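Local coordinates for protein beta-1,4-mannanase (Aplysia kurodai, PDB 3VUP) that probably hydrolyses the beta-1,4-linked mannan backbone in the digestive fluid of the sea hare, at residues D91-D94 with L95-A99; I127-Q130 with H131-Q134. All coordinates share one frame; numbering follows the deposited sequence.

Overall arrangement
Along the chain, the strands of an eight-stranded parallel barrel largely alternate with the helices that surround it, and both contacts lie in this outer layer. Contact 1, inside helix 88-101, comes first; that helix follows strand 58-65 and the small hairpin of strands 72-73 and 79-81, and leads into strand 105-112. Contact 2 comes after that strand, where helix 122-128 ends and helix 130-147 begins before strand 157-161. The two follow in series, neither nested nor crossed, as short-range contacts that close no long loop. The centres of contact 1 and contact 2 lie 29 Å apart. Helix 130-147 links them: it starts in contact 2, and further along its Ile144 and His147 touch Met92 and Lys93 of contact 1.

Contact 1 of 2, residues D91-D94 with L95-A99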
ATOM      1  N   ASP A  91      -7.150 -17.189  -7.711  1.00  8.57           N
ATOM      2  CA  ASP A  91      -5.769 -16.742  -7.602  1.00  8.16           C
ATOM      3  C   ASP A  91      -5.546 -15.977  -6.303  1.00  7.64           C
ATOM      4  O   ASP A  91      -4.553 -16.193  -5.601  1.00  7.56           O
ATOM      5  CB  ASP A  91      -5.395 -15.835  -8.776  1.00  8.02           C
ATOM      6  CG  ASP A  91      -5.385 -16.558 -10.116  1.00  7.83           C
ATOM      7  OD1 ASP A  91      -5.316 -17.811 -10.155  1.00  9.19           O
ATOM      8  OD2 ASP A  91      -5.430 -15.843 -11.144  1.00  8.41           O
ATOM      9  N   MET A  92      -6.466 -15.075  -5.984  1.00  7.41           N
ATOM     10  CA  MET A  92      -6.313 -14.273  -4.779  1.00  7.67           C
ATOM     11  C   MET A  92      -6.429 -15.143  -3.525  1.00  8.39           C
ATOM     12  O   MET A  92      -5.670 -14.966  -2.567  1.00  8.54           O
ATOM     13  CB  MET A  92      -7.313 -13.117  -4.765  1.00  7.82           C
ATOM     14  CG  MET A  92      -7.075 -12.091  -5.882  1.00  8.11           C
ATOM     15  SD  MET A  92      -5.447 -11.293  -5.831  1.00  9.14           S
ATOM     16  CE  MET A  92      -5.552 -10.371  -4.296  1.00 10.49           C
ATOM     17  N   LYS A  93      -7.344 -16.109  -3.539  1.00  8.36           N
ATOM     18  CA  LYS A  93      -7.454 -17.032  -2.419  1.00  8.85           C
ATOM     19  C   LYS A  93      -6.195 -17.883  -2.282  1.00  8.24           C
ATOM     20  O   LYS A  93      -5.688 -18.070  -1.180  1.00  8.54           O
ATOM     21  CB  LYS A  93      -8.696 -17.919  -2.543  1.00 11.04           C
ATOM     22  CG  LYS A  93      -8.716 -19.051  -1.513  0.58 13.47           C
ATOM     23  CD  LYS A  93     -10.114 -19.482  -1.119  0.58 15.38           C
ATOM     24  CE  LYS A  93     -10.071 -20.336   0.145  0.58 16.29           C
ATOM     25  NZ  LYS A  93      -9.157 -21.508   0.013  0.58 16.64           N
ATOM     26  N   ASP A  94      -5.682 -18.383  -3.403  1.00  8.51           N
ATOM     27  CA  ASP A  94      -4.496 -19.223  -3.359  1.00  8.78           C
ATOM     28  C   ASP A  94      -3.258 -18.449  -2.913  1.00  8.58           C
ATOM     29  O   ASP A  94      -2.397 -18.994  -2.217  1.00  8.57           O
ATOM     30  CB  ASP A  94      -4.258 -19.907  -4.703  1.00  9.74           C
ATOM     31  CG  ASP A  94      -3.344 -21.104  -4.583  1.00 10.88           C
ATOM     32  OD1 ASP A  94      -3.594 -21.960  -3.708  1.00 11.58           O
ATOM     33  OD2 ASP A  94      -2.367 -21.188  -5.352  1.00 11.35           O
ATOM     34  N   LEU A  95      -3.164 -17.187  -3.322  1.00  8.32           N
ATOM     35  CA  LEU A  95      -2.107 -16.313  -2.834  1.00  7.81           C
ATOM     36  C   LEU A  95      -2.116 -16.299  -1.309  1.00  7.71           C
ATOM     37  O   LEU A  95      -1.085 -16.488  -0.662  1.00  7.80           O
ATOM     38  CB  LEU A  95      -2.315 -14.894  -3.363  1.00  8.42           C
ATOM     39  CG  LEU A  95      -1.523 -13.786  -2.659  1.00  8.44           C
ATOM     40  CD1 LEU A  95      -0.018 -13.936  -2.852  1.00  9.17           C
ATOM     41  CD2 LEU A  95      -2.004 -12.434  -3.152  1.00  8.49           C
ATOM     42  N   LEU A  96      -3.295 -16.076  -0.737  1.00  7.36           N
ATOM     43  CA  LEU A  96      -3.424 -15.983   0.711  1.00  7.41           C
ATOM     44  C   LEU A  96      -3.210 -17.332   1.403  1.00  7.42           C
ATOM     45  O   LEU A  96      -2.602 -17.392   2.468  1.00  7.66           O
ATOM     46  CB  LEU A  96      -4.771 -15.357   1.087  1.00  7.50           C
ATOM     47  CG  LEU A  96      -4.966 -13.913   0.610  1.00  7.49           C
ATOM     48  CD1 LEU A  96      -6.390 -13.462   0.859  1.00  9.30           C
ATOM     49  CD2 LEU A  96      -3.989 -12.973   1.299  1.00  9.36           C
ATOM     50  N   ASP A  97      -3.703 -18.410   0.800  1.00  8.12           N
ATOM     51  CA  ASP A  97      -3.456 -19.745   1.344  1.00  9.11           C
ATOM     52  C   ASP A  97      -1.955 -20.053   1.350  1.00  8.96           C
ATOM     53  O   ASP A  97      -1.432 -20.664   2.282  1.00  9.96           O
ATOM     54  CB  ASP A  97      -4.196 -20.812   0.534  1.00  9.28           C
ATOM     55  CG  ASP A  97      -5.702 -20.765   0.714  1.00 10.51           C
ATOM     56  OD1 ASP A  97      -6.190 -20.179   1.705  1.00 11.18           O
ATOM     57  OD2 ASP A  97      -6.397 -21.344  -0.148  1.00 11.81           O
ATOM     58  N   THR A  98      -1.269 -19.622   0.297  1.00  8.84           N
ATOM     59  CA  THR A  98       0.165 -19.836   0.183  1.00  9.52           C
ATOM     60  C   THR A  98       0.910 -19.048   1.256  1.00  9.15           C
ATOM     61  O   THR A  98       1.800 -19.575   1.927  1.00  9.93           O
ATOM     62  CB  THR A  98       0.667 -19.457  -1.225  1.00 10.30           C
ATOM     63  OG1 THR A  98      -0.000 -20.274  -2.195  1.00 10.81           O
ATOM     64  CG2 THR A  98       2.170 -19.665  -1.341  1.00 11.17           C
ATOM     65  N   ALA A  99       0.521 -17.791   1.436  1.00  9.04           N
ATOM     66  CA  ALA A  99       1.124 -16.944   2.454  1.00  8.49           C
ATOM     67  C   ALA A  99       0.922 -17.532   3.851  1.00  8.23           C
ATOM     68  O   ALA A  99       1.830 -17.511   4.686  1.00  8.25           O
ATOM     69  CB  ALA A  99       0.548 -15.575   2.388  1.00  9.14           C
TER
HETATM   70  O   HOH W   1      -6.102 -22.170  -2.705  1.00 24.17           O
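Lys93 and Asp97, one helical turn apart, form an i to i+4 salt bridge on helix 88-101, one of the outer helices of the TIM barrel. The bridge belongs to one of two conformers of Lys93, so it may not be permanent. In this conformer the lysine chain runs extended until its last torsion (chi4 -55°) bends it, bringing NZ to 2.8 Å from Asp97 OD2, on the syn lone pair of that oxygen. On the way, Lys93 CG passes 3.5 Å from Asp97 OD2. OD2 also accepts a bond from a water that donates to Asp94 OD1 as well, and this bridge spans two carboxylates: Asp94 OD1 and Asp97 OD2 stand 4.6 Å apart. When the lysine is so placed, its charge probably offsets part of their mutual repulsion, while Asp94 OD2 turns to Trp37 and Lys41 of helix 36-53. Asp97 OD1 is bonded to His151, so both carboxylate oxygens have partners. An alanine in place of Asp97 would probably leave the Lys93 ammonium, the water and His151 without this shared acceptor.

The face carrying Met92, Leu95 and Leu96 is apolar, as suits a layer packed against a barrel. Met92 CE lies 4.3 Å from Leu95 CD2, and both side chains touch Phe32. Leu95 also packs on Phe48 of helix 36-53 and Val106 of strand 105-112; Leu96 shares Val106.

Thr98 suits its buried place because its hydroxyl can be satisfied within the helix. With OG1 lying beside the backbone N (chi1 -60°), the hydroxyl points back along the helix and donates to the carbonyl of the preceding turn. Asp94 O is thereby gripped twice, by Thr98 N at 2.8 Å and by Thr98 OG1 at 2.7 Å, the two donors arriving from opposite faces of the carbonyl plane.

Contact 2 of 2, residues I127-Q130 with H131-Q134; sequences IKDQ and HKLQ. With SO4 (sulfate ion), chain J; SO4 (sulfate ion), chain H.
This is an N-cap contact at the start of helix 130-147, on the surface of the barrel's outer layer, where Asp129 meets His131 and Lys132. Asp129 leaves helical geometry after helix 122-128, and its CG is anti to the backbone N (chi1 -174°), which carries the carboxylate over the first turn of the next helix. Asp129 OD2 takes Lys132 N at 3.1 Å, from well above the carboxylate plane, and a bent, weak bond from His131 N at 2.8 Å. A short acidic side chain suits this N-cap because it accepts from amides that have no preceding helical turn to pair with, and its negative charge probably interacts favourably with the positive end of the helix dipole. Asp129 O receives Leu133 N at 3.0 Å, nearly straight. The side chains of Asp129 and extended Lys132 cross at about a right angle, Asp129 CG to Lys132 CG 3.7 Å; Lys132 NZ reaches Asp129 OD1 through a shared water and also bonds to Gln76 O. Two sulfates, probably from the crystallisation liquor, sit nearby: His131 NE2 donates almost straight to O1 of the chain J sulfate, 2.8 Å away at the ring edge, near its plane, while Gln134 NE2 makes a hydrogen bond, bent at 131°, to O1 of the chain H sulfate at 2.6 Å.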
ATOM      1  N   ILE A 127     -10.542   7.070 -12.076  1.00  7.77           N
ATOM      2  CA  ILE A 127     -10.288   8.235 -11.238  1.00  8.64           C
ATOM      3  C   ILE A 127     -11.228   9.390 -11.589  1.00  9.96           C
ATOM      4  O   ILE A 127     -11.728  10.090 -10.704  1.00 11.28           O
ATOM      5  CB  ILE A 127      -8.818   8.681 -11.351  1.00  8.22           C
ATOM      6  CG1 ILE A 127      -7.901   7.589 -10.789  1.00  8.64           C
ATOM      7  CG2 ILE A 127      -8.588  10.000 -10.628  1.00  8.59           C
ATOM      8  CD1 ILE A 127      -6.433   7.781 -11.128  1.00  9.57           C
ATOM      9  N   LYS A 128     -11.483   9.576 -12.880  1.00 10.16           N
ATOM     10  CA  LYS A 128     -12.237  10.739 -13.322  1.00 11.36           C
ATOM     11  C   LYS A 128     -13.752  10.534 -13.439  1.00 11.66           C
ATOM     12  O   LYS A 128     -14.504  11.494 -13.281  1.00 13.20           O
ATOM     13  CB  LYS A 128     -11.670  11.277 -14.641  1.00 13.22           C
ATOM     14  CG  LYS A 128     -10.280  11.874 -14.505  1.00 15.73           C
ATOM     15  CD  LYS A 128      -9.782  12.444 -15.823  1.00 18.05           C
ATOM     16  CE  LYS A 128      -8.402  13.063 -15.656  1.00 20.93           C
ATOM     17  NZ  LYS A 128      -7.720  13.307 -16.959  1.00 23.06           N
ATOM     18  N   ASP A 129     -14.185   9.302 -13.708  1.00 11.25           N
ATOM     19  CA  ASP A 129     -15.575   9.002 -14.062  1.00 11.53           C
ATOM     20  C   ASP A 129     -16.207   8.129 -12.979  1.00 11.03           C
ATOM     21  O   ASP A 129     -15.806   6.982 -12.773  1.00 10.87           O
ATOM     22  CB  ASP A 129     -15.605   8.300 -15.432  1.00 13.26           C
ATOM     23  CG  ASP A 129     -17.017   8.057 -15.967  1.00 14.86           C
ATOM     24  OD1 ASP A 129     -17.220   8.260 -17.183  1.00 16.80           O
ATOM     25  OD2 ASP A 129     -17.912   7.640 -15.205  1.00 15.06           O
ATOM     26  N   GLN A 130     -17.197   8.684 -12.285  1.00 11.37           N
ATOM     27  CA  GLN A 130     -17.855   7.988 -11.180  1.00 12.40           C
ATOM     28  C   GLN A 130     -18.545   6.698 -11.609  1.00 11.09           C
ATOM     29  O   GLN A 130     -18.582   5.724 -10.857  1.00 10.99           O
ATOM     30  CB  GLN A 130     -18.869   8.907 -10.490  1.00 15.50           C
ATOM     31  CG  GLN A 130     -18.259  10.086  -9.751  1.00 19.16           C
ATOM     32  CD  GLN A 130     -19.282  10.843  -8.916  1.00 22.47           C
ATOM     33  OE1 GLN A 130     -18.934  11.724  -8.130  1.00 24.36           O
ATOM     34  NE2 GLN A 130     -20.552  10.497  -9.082  1.00 23.05           N
ATOM     35  N   HIS A 131     -19.101   6.683 -12.813  1.00 11.10           N
ATOM     36  CA  HIS A 131     -19.775   5.483 -13.287  1.00 11.03           C
ATOM     37  C   HIS A 131     -18.793   4.362 -13.579  1.00  9.55           C
ATOM     38  O   HIS A 131     -19.066   3.193 -13.290  1.00  9.71           O
ATOM     39  CB  HIS A 131     -20.637   5.797 -14.506  1.00 13.15           C
ATOM     40  CG  HIS A 131     -21.680   6.836 -14.238  1.00 16.34           C
ATOM     41  ND1 HIS A 131     -22.746   6.619 -13.392  1.00 18.18           N
ATOM     42  CD2 HIS A 131     -21.808   8.108 -14.684  1.00 18.24           C
ATOM     43  CE1 HIS A 131     -23.494   7.706 -13.340  1.00 19.14           C
ATOM     44  NE2 HIS A 131     -22.944   8.626 -14.111  1.00 19.26           N
ATOM     45  N   LYS A 132     -17.645   4.716 -14.145  1.00  9.23           N
ATOM     46  CA  LYS A 132     -16.606   3.723 -14.374  1.00  9.28           C
ATOM     47  C   LYS A 132     -16.076   3.172 -13.047  1.00  8.02           C
ATOM     48  O   LYS A 132     -15.926   1.958 -12.886  1.00  8.03           O
ATOM     49  CB  LYS A 132     -15.498   4.287 -15.264  1.00 10.31           C
ATOM     50  CG  LYS A 132     -15.992   4.604 -16.672  1.00 11.91           C
ATOM     51  CD  LYS A 132     -14.897   5.149 -17.567  1.00 13.10           C
ATOM     52  CE  LYS A 132     -15.438   5.449 -18.958  1.00 15.09           C
ATOM     53  NZ  LYS A 132     -14.369   5.929 -19.876  1.00 16.98           N
ATOM     54  N   LEU A 133     -15.812   4.056 -12.092  1.00  8.07           N
ATOM     55  CA  LEU A 133     -15.382   3.617 -10.775  1.00  7.85           C
ATOM     56  C   LEU A 133     -16.400   2.670 -10.135  1.00  7.82           C
ATOM     57  O   LEU A 133     -16.024   1.636  -9.570  1.00  7.87           O
ATOM     58  CB  LEU A 133     -15.134   4.818  -9.872  1.00  8.44           C
ATOM     59  CG  LEU A 133     -14.692   4.485  -8.448  1.00  8.73           C
ATOM     60  CD1 LEU A 133     -13.446   3.596  -8.449  1.00  9.30           C
ATOM     61  CD2 LEU A 133     -14.434   5.769  -7.688  1.00  9.20           C
ATOM     62  N   GLN A 134     -17.685   3.005 -10.216  1.00  8.31           N
ATOM     63  CA  GLN A 134     -18.692   2.122  -9.634  1.00  9.22           C
ATOM     64  C   GLN A 134     -18.679   0.735 -10.280  1.00  8.03           C
ATOM     65  O   GLN A 134     -18.897  -0.268  -9.596  1.00  8.25           O
ATOM     66  CB  GLN A 134     -20.093   2.739  -9.686  1.00 11.61           C
ATOM     67  CG  GLN A 134     -21.093   2.040  -8.760  1.00 14.89           C
ATOM     68  CD  GLN A 134     -20.693   2.081  -7.285  1.00 18.25           C
ATOM     69  OE1 GLN A 134     -20.227   3.105  -6.777  1.00 20.17           O
ATOM     70  NE2 GLN A 134     -20.880   0.961  -6.593  1.00 19.15           N
TER
HETATM   71  S   SO4 J 408     -22.721  12.048 -14.969  1.00 36.87           S
HETATM   72  O1  SO4 J 408     -23.796  11.329 -14.287  1.00 37.07           O
HETATM   73  O2  SO4 J 408     -21.433  11.492 -14.563  1.00 37.30           O
HETATM   74  O3  SO4 J 408     -22.882  11.907 -16.415  1.00 36.89           O
HETATM   75  O4  SO4 J 408     -22.772  13.460 -14.602  1.00 35.86           O
HETATM   76  S   SO4 H 406     -22.256   1.206  -2.831  1.00 19.37           S
HETATM   77  O1  SO4 H 406     -21.612   1.288  -4.140  1.00 21.82           O
HETATM   78  O2  SO4 H 406     -22.064   2.456  -2.082  1.00 15.49           O
HETATM   79  O3  SO4 H 406     -23.687   0.969  -2.994  1.00 20.75           O
HETATM   80  O4  SO4 H 406     -21.673   0.091  -2.084  1.00 19.91           O
HETATM   81  O   HOH W   2     -14.899   8.600 -18.881  1.00 25.16           O